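Local coordinates for protein malate dehydrogenase (Naegleria fowleri, PDB 6UM4) that probably catalyses the nicotinamide-cofactor-dependent, reversible oxidation of malate to oxaloacetate, at residues A275-H280 with Y285-F290; A247-D252 with W371-V376; G145-L150 with I161-S166. All blocks are in the same frame, centred on the assembly; numbering follows the deposited sequence.

In the fold
The three contacts illustrate how an enzyme of this family is assembled from an NAD-binding Rossmann-type domain and an alpha/beta C-terminal domain. Interactions 1 and 2 are neighbours, their centres about 8 Å apart, and interaction 1 is nested in the chain loop that interaction 2 closes. They touch directly: the Ser373 OG to Ile276 O distance is 2.7 Å, and His280 ND1 lies 2.7 Å from Asp252 OD2. The latter pair is consistent with the histidine-aspartate pair at the active site of lactate and malate dehydrogenases. Interaction 3 belongs to the nucleotide-binding domain, its centre about 29 Å from that of interaction 2 and about 37 Å from that of interaction 1.

Interaction 1. Residues A275-H280 with Y285-F290; sequences AIWGNH and YPDLSF
A beta hairpin of the C-terminal alpha/beta region pairs Ala275, Ile276 and Trp277 with Asp287, Pro286 and Tyr285, illustrating how side chains can supplement backbone pairing. Trp277 and Tyr285 form a hydrogen-bonded pair in both directions, with Trp277 N to Tyr285 O and Tyr285 N to Trp277 O each 2.9 Å. At the other end Asp287 N donates to Ala275 O at 2.8 Å. Between them the non-hydrogen-bonded pair meets through carbon: Ile276 CD1 lies 3.7 Å from Pro286 CB.

Trp277 and Asp287 run side by side on the other face. Trp277 NE1 gives a bent bond to Asp287 OD2 (2.8 Å, 135° at the hydrogen); Asp287 OD2 accepts with its anti lone pair and lies 28° out of the indole plane. The other carboxylate oxygen, OD1, accepts from Ser289 N in an Asx turn, and these two bonds together should limit the carboxylate's rotation. With CG of Tyr285 anti to the backbone N, its ring edges up to the indole, Tyr285 CD2 meeting Trp277 CD1 at 3.7 Å; the planes are 24° apart but slid so far that they barely overlap. Tyr285 OH bonds Ser396 at the start of helix 394-414. The whole is an antiparallel beta hairpin with an Asx turn just past its second strand, buried in the C-terminal alpha/beta domain.

Interaction 2. Residues A247-D252 with W371-V376; sequences AMTRLD and WCSMPV
Thr249 and Ser373 meet hydroxyl to hydroxyl, the sole hydrogen bond between 247-252 and 371-376. Thr249 OG1 donates to Ser373 OG at 2.8 Å, and the methyl branch joins in, with Thr249 CG2 3.8 Å from Ser373 CB. The threonine hydroxyl is tucked between its own backbone N and carbonyl carbon (chi1 52°), while Ser373 OG stands anti to its backbone N; these torsions direct the two hydroxyls at each other between the segments. Farther along, Ala247 N lies 4.3 Å from Trp371 CD1, a looser approach of backbone to indole.

The second shell is consistent with the direction of the bond. Ser373 OG accepts from Thr249 and donates its own proton to Ile276 O, a carbonyl that can only accept, making a chain of two hydrogen bonds. Trp371 NE1 bonds Ile245 O, tying the indole to the first residue of strand 245-247, which ends at Ala247. Thr249 occupies the N-cap position of helix 250-264 without a side-chain capping bond; its hydroxyl is directed to Ser373. Thr249 also touches His280, whose ND1 bonds Asp252 in the first turn of that helix, matching the family's probable catalytic histidine-aspartate pair.

Around this, strand 353-359 borders both partners: Ala357 shares a backbone bond with Ala247, and Ile358 and Met356 pair with Cys372 and Met374. Helix 226-235 packs on the indole. The contact thus joins the last strand of the parallel sheet, the start of helix 250-264 and the middle strand of an antiparallel sheet.

Interaction 3. Residues G145-L150 with I161-S166; sequences GVKMEL and IYLTDS
In the beta-alpha-beta unit formed by strand 129-134, helix 140-151 and strand 158-164, Lys147 of the helix lies on Ile161 and Leu163 of the last strand and Leu150 on Ile161, a worked case of helix-on-sheet packing in a Rossmann-type domain. The axes of the two short segments run nearly antiparallel, at 171°, and come within 9.5 Å. Ile161 supplies both branches: its CG2 lies 3.8 Å from Lys147 CG, and its CD1 reaches Leu150 CB at 3.7 Å. The delta carbon is also 4.0 Å from Lys147 CG, so it nestles between residues one helical turn apart. Leu163 contributes its CD2, 4.1 Å from Lys147 CB.

The lysine chain is extended through its first three torsions, with CG anti to the backbone N (chi1 177°), and bends at the fourth. This carries the methylenes across the isoleucine, with Lys147 CE 3.8 Å from Ile161 O, before NZ turns to a salt bridge with Asp151 one turn on. Leu150 continues inward to Leu131 of the adjoining strand and to helix 108-118, whereas Glu149 forms a salt bridge with Arg327 of the second subunit. No hydrogen bond spans the two segments; cohesion here is therefore van der Waals and hydrophobic, with the lysine acting as an aliphatic cover whose charge is met within its own helix.

Interaction 1. Residues A275-H280 with Y285-F290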
loop_
_atom_site.group_PDB
_atom_site.type_symbol
_atom_site.label_atom_id
_atom_site.label_comp_id
_atom_site.label_asym_id
_atom_site.label_seq_id
_atom_site.Cartn_x
_atom_site.Cartn_y
_atom_site.Cartn_z
ATOM N N ALA A 275 -10.069 -16.694 -16.347
ATOM C CA ALA A 275 -9.962 -17.509 -15.140
ATOM C C ALA A 275 -8.664 -18.312 -15.131
ATOM O O ALA A 275 -8.119 -18.659 -16.180
ATOM C CB ALA A 275 -11.154 -18.461 -15.011
ATOM N N ILE A 276 -8.206 -18.621 -13.925
ATOM C CA ILE A 276 -7.091 -19.531 -13.663
ATOM C C ILE A 276 -7.665 -20.837 -13.109
ATOM O O ILE A 276 -8.456 -20.810 -12.162
ATOM C CB ILE A 276 -6.108 -18.886 -12.668
ATOM C CG1 ILE A 276 -5.650 -17.517 -13.185
ATOM C CG2 ILE A 276 -4.947 -19.792 -12.343
ATOM C CD1 ILE A 276 -4.787 -17.563 -14.441
ATOM N N TRP A 277 -7.299 -21.974 -13.710
ATOM C CA TRP A 277 -7.689 -23.287 -13.193
ATOM C C TRP A 277 -6.506 -23.963 -12.506
ATOM O O TRP A 277 -5.361 -23.844 -12.945
ATOM C CB TRP A 277 -8.182 -24.226 -14.301
ATOM C CG TRP A 277 -9.382 -23.783 -15.093
ATOM C CD1 TRP A 277 -9.389 -22.922 -16.154
ATOM C CD2 TRP A 277 -10.732 -24.245 -14.947
ATOM N NE1 TRP A 277 -10.663 -22.763 -16.629
ATOM C CE2 TRP A 277 -11.506 -23.580 -15.919
ATOM C CE3 TRP A 277 -11.363 -25.136 -14.077
ATOM C CZ2 TRP A 277 -12.876 -23.784 -16.047
ATOM C CZ3 TRP A 277 -12.716 -25.330 -14.201
ATOM C CH2 TRP A 277 -13.462 -24.655 -15.180
ATOM N N GLY A 278 -6.793 -24.717 -11.446
ATOM C CA GLY A 278 -5.791 -25.630 -10.915
ATOM C C GLY A 278 -5.014 -25.162 -9.692
ATOM O O GLY A 278 -5.558 -24.504 -8.803
ATOM N N ASN A 279 -3.736 -25.511 -9.648
ATOM C CA ASN A 279 -2.855 -25.257 -8.520
ATOM C C ASN A 279 -2.223 -23.871 -8.643
ATOM O O ASN A 279 -1.900 -23.414 -9.745
ATOM C CB ASN A 279 -1.769 -26.338 -8.513
ATOM C CG ASN A 279 -1.088 -26.484 -7.192
ATOM O OD1 ASN A 279 -1.486 -25.872 -6.221
ATOM N ND2 ASN A 279 -0.049 -27.316 -7.142
ATOM N N HIS A 280 -2.002 -23.213 -7.500
ATOM C CA HIS A 280 -1.212 -21.971 -7.504
ATOM C C HIS A 280 0.254 -22.368 -7.694
ATOM O O HIS A 280 1.051 -22.440 -6.754
ATOM C CB HIS A 280 -1.438 -21.182 -6.212
ATOM C CG HIS A 280 -0.585 -19.958 -6.084
ATOM N ND1 HIS A 280 -0.559 -18.959 -7.034
ATOM C CD2 HIS A 280 0.276 -19.572 -5.111
ATOM C CE1 HIS A 280 0.281 -18.011 -6.652
ATOM N NE2 HIS A 280 0.800 -18.359 -5.486
ATOM N N TYR A 285 -3.469 -23.426 -15.134
ATOM C CA TYR A 285 -3.935 -23.235 -16.494
ATOM C C TYR A 285 -4.627 -21.894 -16.605
ATOM O O TYR A 285 -5.793 -21.763 -16.207
ATOM C CB TYR A 285 -4.870 -24.366 -16.933
ATOM C CG TYR A 285 -5.462 -24.108 -18.288
ATOM C CD1 TYR A 285 -4.665 -23.663 -19.351
ATOM C CD2 TYR A 285 -6.814 -24.259 -18.506
ATOM C CE1 TYR A 285 -5.211 -23.403 -20.581
ATOM C CE2 TYR A 285 -7.364 -24.005 -19.741
ATOM C CZ TYR A 285 -6.561 -23.578 -20.769
ATOM O OH TYR A 285 -7.130 -23.334 -21.990
ATOM N N PRO A 286 -3.951 -20.863 -17.113
ATOM C CA PRO A 286 -4.632 -19.599 -17.418
ATOM C C PRO A 286 -5.502 -19.787 -18.653
ATOM O O PRO A 286 -5.001 -20.114 -19.731
ATOM C CB PRO A 286 -3.474 -18.626 -17.682
ATOM C CG PRO A 286 -2.197 -19.376 -17.291
ATOM C CD PRO A 286 -2.526 -20.820 -17.472
ATOM N N ASP A 287 -6.803 -19.575 -18.504
ATOM C CA ASP A 287 -7.775 -20.032 -19.490
ATOM C C ASP A 287 -8.361 -18.823 -20.209
ATOM O O ASP A 287 -9.093 -18.033 -19.602
ATOM C CB ASP A 287 -8.865 -20.865 -18.809
ATOM C CG ASP A 287 -9.828 -21.516 -19.803
ATOM O OD1 ASP A 287 -9.622 -21.392 -21.030
ATOM O OD2 ASP A 287 -10.783 -22.177 -19.344
ATOM N N LEU A 288 -8.023 -18.677 -21.494
ATOM C CA LEU A 288 -8.578 -17.646 -22.361
ATOM C C LEU A 288 -9.757 -18.146 -23.185
ATOM O O LEU A 288 -10.264 -17.396 -24.024
ATOM C CB LEU A 288 -7.504 -17.104 -23.320
ATOM C CG LEU A 288 -6.457 -16.163 -22.701
ATOM C CD1 LEU A 288 -5.353 -15.763 -23.672
ATOM C CD2 LEU A 288 -7.138 -14.945 -22.128
ATOM N N SER A 289 -10.220 -19.381 -22.955
ATOM C CA SER A 289 -11.192 -19.982 -23.873
ATOM C C SER A 289 -12.459 -19.146 -24.001
ATOM O O SER A 289 -13.110 -19.186 -25.045
ATOM C CB SER A 289 -11.581 -21.400 -23.435
ATOM O OG SER A 289 -10.452 -22.238 -23.256
ATOM N N PHE A 290 -12.850 -18.416 -22.951
ATOM C CA PHE A 290 -14.109 -17.679 -22.961
ATOM C C PHE A 290 -13.926 -16.169 -22.938
ATOM O O PHE A 290 -14.916 -15.433 -22.851
ATOM C CB PHE A 290 -14.964 -18.125 -21.773
ATOM C CG PHE A 290 -14.973 -19.615 -21.568
ATOM C CD1 PHE A 290 -15.746 -20.435 -22.373
ATOM C CD2 PHE A 290 -14.190 -20.198 -20.581
ATOM C CE1 PHE A 290 -15.747 -21.813 -22.188
ATOM C CE2 PHE A 290 -14.186 -21.577 -20.391
ATOM C CZ PHE A 290 -14.964 -22.381 -21.192
#

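Interaction 2. Residues A247-D252 with W371-V376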
loop_
_atom_site.group_PDB
_atom_site.type_symbol
_atom_site.label_atom_id
_atom_site.label_comp_id
_atom_site.label_asym_id
_atom_site.label_seq_id
_atom_site.Cartn_x
_atom_site.Cartn_y
_atom_site.Cartn_z
ATOM N N ALA A 247 -7.687 -20.591 -1.113
ATOM C CA ALA A 247 -6.300 -20.281 -1.392
ATOM C C ALA A 247 -6.248 -19.253 -2.524
ATOM O O ALA A 247 -7.167 -19.173 -3.345
ATOM C CB ALA A 247 -5.531 -21.557 -1.750
ATOM N N MET A 248 -5.186 -18.442 -2.559
ATOM C CA MET A 248 -5.153 -17.285 -3.453
ATOM C C MET A 248 -4.520 -17.601 -4.806
ATOM O O MET A 248 -3.316 -17.876 -4.889
ATOM C CB MET A 248 -4.392 -16.125 -2.826
ATOM C CG MET A 248 -4.658 -14.862 -3.611
ATOM S SD MET A 248 -3.932 -13.388 -2.899
ATOM C CE MET A 248 -2.202 -13.728 -3.278
ATOM N N THR A 249 -5.313 -17.506 -5.872
ATOM C CA THR A 249 -4.797 -17.480 -7.241
ATOM C C THR A 249 -5.080 -16.145 -7.912
ATOM O O THR A 249 -4.910 -16.007 -9.135
ATOM C CB THR A 249 -5.412 -18.607 -8.062
ATOM O OG1 THR A 249 -6.835 -18.543 -7.927
ATOM C CG2 THR A 249 -4.922 -19.938 -7.532
ATOM N N ARG A 250 -5.542 -15.167 -7.130
ATOM C CA ARG A 250 -5.946 -13.889 -7.680
ATOM C C ARG A 250 -4.776 -13.183 -8.328
ATOM O O ARG A 250 -4.972 -12.374 -9.235
ATOM C CB ARG A 250 -6.546 -13.020 -6.567
ATOM C CG ARG A 250 -7.107 -11.673 -7.026
ATOM C CD ARG A 250 -8.017 -11.859 -8.237
ATOM N NE ARG A 250 -8.664 -10.612 -8.601
ATOM C CZ ARG A 250 -9.800 -10.168 -8.078
ATOM N NH1 ARG A 250 -10.441 -10.882 -7.152
ATOM N NH2 ARG A 250 -10.286 -8.989 -8.472
ATOM N N LEU A 251 -3.548 -13.456 -7.866
ATOM C CA LEU A 251 -2.399 -12.790 -8.463
ATOM C C LEU A 251 -2.085 -13.395 -9.829
ATOM O O LEU A 251 -1.782 -12.666 -10.783
ATOM C CB LEU A 251 -1.187 -12.851 -7.533
ATOM C CG LEU A 251 0.011 -12.112 -8.135
ATOM C CD1 LEU A 251 -0.307 -10.633 -8.352
ATOM C CD2 LEU A 251 1.323 -12.310 -7.370
ATOM N N ASP A 252 -2.149 -14.725 -9.944
ATOM C CA ASP A 252 -2.083 -15.349 -11.262
ATOM C C ASP A 252 -3.143 -14.750 -12.179
ATOM O O ASP A 252 -2.864 -14.369 -13.328
ATOM C CB ASP A 252 -2.253 -16.864 -11.159
ATOM C CG ASP A 252 -1.307 -17.517 -10.145
ATOM O OD1 ASP A 252 -0.075 -17.315 -10.196
ATOM O OD2 ASP A 252 -1.800 -18.315 -9.319
ATOM N N TRP A 371 -8.240 -28.629 -3.201
ATOM C CA TRP A 371 -8.568 -27.241 -3.469
ATOM C C TRP A 371 -8.062 -26.902 -4.864
ATOM O O TRP A 371 -6.907 -27.181 -5.204
ATOM C CB TRP A 371 -7.952 -26.309 -2.425
ATOM C CG TRP A 371 -8.886 -25.900 -1.307
ATOM C CD1 TRP A 371 -9.259 -24.629 -0.974
ATOM C CD2 TRP A 371 -9.559 -26.769 -0.383
ATOM N NE1 TRP A 371 -10.123 -24.656 0.087
ATOM C CE2 TRP A 371 -10.313 -25.950 0.484
ATOM C CE3 TRP A 371 -9.579 -28.149 -0.196
ATOM C CZ2 TRP A 371 -11.099 -26.471 1.532
ATOM C CZ3 TRP A 371 -10.368 -28.678 0.840
ATOM C CH2 TRP A 371 -11.116 -27.834 1.682
ATOM N N CYS A 372 -8.935 -26.334 -5.674
ATOM C CA CYS A 372 -8.639 -26.157 -7.079
ATOM C C CYS A 372 -9.211 -24.836 -7.527
ATOM O O CYS A 372 -10.385 -24.563 -7.267
ATOM C CB CYS A 372 -9.238 -27.301 -7.888
ATOM S SG CYS A 372 -8.953 -27.186 -9.650
ATOM N N SER A 373 -8.392 -24.046 -8.218
ATOM C CA SER A 373 -8.825 -22.755 -8.733
ATOM C C SER A 373 -9.817 -22.953 -9.867
ATOM O O SER A 373 -9.667 -23.856 -10.705
ATOM C CB SER A 373 -7.608 -21.953 -9.210
ATOM O OG SER A 373 -7.922 -20.609 -9.558
ATOM N N MET A 374 -10.878 -22.153 -9.856
ATOM C CA MET A 374 -11.931 -22.241 -10.859
ATOM C C MET A 374 -12.454 -20.840 -11.126
ATOM O O MET A 374 -12.374 -19.971 -10.254
ATOM C CB MET A 374 -13.092 -23.134 -10.389
ATOM C CG MET A 374 -12.712 -24.521 -9.932
ATOM S SD MET A 374 -14.146 -25.514 -9.425
ATOM C CE MET A 374 -13.276 -26.674 -8.363
ATOM N N PRO A 375 -13.054 -20.605 -12.292
ATOM C CA PRO A 375 -13.803 -19.350 -12.489
ATOM C C PRO A 375 -14.989 -19.301 -11.544
ATOM O O PRO A 375 -15.828 -20.210 -11.531
ATOM C CB PRO A 375 -14.270 -19.435 -13.947
ATOM C CG PRO A 375 -14.231 -20.938 -14.279
ATOM C CD PRO A 375 -13.041 -21.447 -13.503
ATOM N N VAL A 376 -15.052 -18.243 -10.734
ATOM C CA VAL A 376 -16.169 -18.050 -9.819
ATOM C C VAL A 376 -16.703 -16.631 -9.931
ATOM O O VAL A 376 -16.014 -15.706 -10.378
ATOM C CB VAL A 376 -15.804 -18.335 -8.352
ATOM C CG1 VAL A 376 -15.164 -19.708 -8.213
ATOM C CG2 VAL A 376 -14.929 -17.197 -7.783
#

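Interaction 3. Residues G145-L150 with I161-S166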
loop_
_atom_site.group_PDB
_atom_site.type_symbol
_atom_site.label_atom_id
_atom_site.label_comp_id
_atom_site.label_asym_id
_atom_site.label_seq_id
_atom_site.Cartn_x
_atom_site.Cartn_y
_atom_site.Cartn_z
ATOM N N GLY A 145 7.370 -2.520 15.661
ATOM C CA GLY A 145 7.563 -1.493 14.646
ATOM C C GLY A 145 6.418 -1.437 13.652
ATOM O O GLY A 145 6.059 -0.366 13.151
ATOM N N VAL A 146 5.867 -2.598 13.307
ATOM C CA VAL A 146 4.722 -2.621 12.407
ATOM C C VAL A 146 3.559 -1.868 13.031
ATOM O O VAL A 146 2.864 -1.095 12.362
ATOM C CB VAL A 146 4.348 -4.080 12.063
ATOM C CG1 VAL A 146 3.050 -4.136 11.246
ATOM C CG2 VAL A 146 5.489 -4.732 11.281
ATOM N N LYS A 147 3.302 -2.111 14.316
ATOM C CA LYS A 147 2.203 -1.417 14.970
ATOM C C LYS A 147 2.448 0.085 14.974
ATOM O O LYS A 147 1.553 0.877 14.659
ATOM C CB LYS A 147 2.012 -1.956 16.386
ATOM C CG LYS A 147 0.928 -1.240 17.164
ATOM C CD LYS A 147 0.769 -1.827 18.540
ATOM C CE LYS A 147 -0.278 -1.077 19.326
ATOM N NZ LYS A 147 0.086 0.362 19.509
ATOM N N MET A 148 3.681 0.484 15.260
ATOM C CA MET A 148 4.025 1.901 15.264
ATOM C C MET A 148 3.729 2.548 13.917
ATOM O O MET A 148 3.119 3.623 13.856
ATOM C CB MET A 148 5.496 2.068 15.625
ATOM C CG MET A 148 5.769 1.923 17.101
ATOM S SD MET A 148 7.500 2.186 17.481
ATOM C CE MET A 148 8.054 0.518 17.733
ATOM N N GLU A 149 4.124 1.894 12.818
ATOM C CA GLU A 149 3.893 2.492 11.506
ATOM C C GLU A 149 2.409 2.589 11.209
ATOM O O GLU A 149 1.942 3.598 10.674
ATOM C CB GLU A 149 4.606 1.692 10.420
ATOM C CG GLU A 149 6.117 1.850 10.418
ATOM C CD GLU A 149 6.718 1.800 9.001
ATOM O OE1 GLU A 149 7.269 0.731 8.642
ATOM O OE2 GLU A 149 6.607 2.806 8.240
ATOM N N LEU A 150 1.650 1.556 11.566
ATOM C CA LEU A 150 0.213 1.587 11.342
ATOM C C LEU A 150 -0.472 2.657 12.181
ATOM O O LEU A 150 -1.362 3.356 11.686
ATOM C CB LEU A 150 -0.381 0.221 11.659
ATOM C CG LEU A 150 -0.263 -0.851 10.583
ATOM C CD1 LEU A 150 -0.709 -2.195 11.158
ATOM C CD2 LEU A 150 -1.100 -0.463 9.385
ATOM N N ILE A 161 -4.929 -2.715 17.369
ATOM C CA ILE A 161 -3.848 -3.535 16.829
ATOM C C ILE A 161 -3.340 -4.410 17.968
ATOM O O ILE A 161 -2.751 -3.900 18.928
ATOM C CB ILE A 161 -2.699 -2.692 16.254
ATOM C CG1 ILE A 161 -3.217 -1.705 15.205
ATOM C CG2 ILE A 161 -1.651 -3.611 15.638
ATOM C CD1 ILE A 161 -2.153 -0.688 14.747
ATOM N N TYR A 162 -3.549 -5.718 17.866
ATOM C CA TYR A 162 -3.093 -6.678 18.865
ATOM C C TYR A 162 -1.964 -7.517 18.276
ATOM O O TYR A 162 -2.070 -7.985 17.137
ATOM C CB TYR A 162 -4.251 -7.570 19.328
ATOM C CG TYR A 162 -3.848 -8.650 20.316
ATOM C CD1 TYR A 162 -3.726 -8.374 21.675
ATOM C CD2 TYR A 162 -3.604 -9.954 19.887
ATOM C CE1 TYR A 162 -3.361 -9.379 22.588
ATOM C CE2 TYR A 162 -3.236 -10.946 20.779
ATOM C CZ TYR A 162 -3.118 -10.660 22.128
ATOM O OH TYR A 162 -2.755 -11.669 23.002
ATOM N N LEU A 163 -0.883 -7.682 19.040
ATOM C CA LEU A 163 0.319 -8.385 18.597
ATOM C C LEU A 163 0.525 -9.657 19.403
ATOM O O LEU A 163 0.367 -9.644 20.624
ATOM C CB LEU A 163 1.566 -7.517 18.774
ATOM C CG LEU A 163 1.575 -6.057 18.341
ATOM C CD1 LEU A 163 2.960 -5.510 18.582
ATOM C CD2 LEU A 163 1.180 -5.910 16.895
ATOM N N THR A 164 0.929 -10.743 18.737
ATOM C CA THR A 164 1.152 -11.984 19.472
ATOM C C THR A 164 2.003 -12.944 18.657
ATOM O O THR A 164 2.058 -12.870 17.427
ATOM C CB THR A 164 -0.174 -12.652 19.875
ATOM O OG1 THR A 164 0.100 -13.882 20.555
ATOM C CG2 THR A 164 -1.054 -12.924 18.682
ATOM N N ASP A 165 2.679 -13.848 19.363
ATOM C CA ASP A 165 3.311 -14.990 18.715
ATOM C C ASP A 165 2.573 -16.292 19.009
ATOM O O ASP A 165 3.148 -17.374 18.859
ATOM C CB ASP A 165 4.784 -15.105 19.115
ATOM C CG ASP A 165 4.982 -15.320 20.609
ATOM O OD1 ASP A 165 3.987 -15.491 21.350
ATOM O OD2 ASP A 165 6.156 -15.320 21.046
ATOM N N SER A 166 1.318 -16.209 19.442
ATOM C CA SER A 166 0.515 -17.374 19.794
ATOM C C SER A 166 -0.663 -17.506 18.851
ATOM O O SER A 166 -1.534 -16.627 18.821
ATOM C CB SER A 166 -0.028 -17.279 21.212
ATOM O OG SER A 166 -1.224 -18.047 21.272
#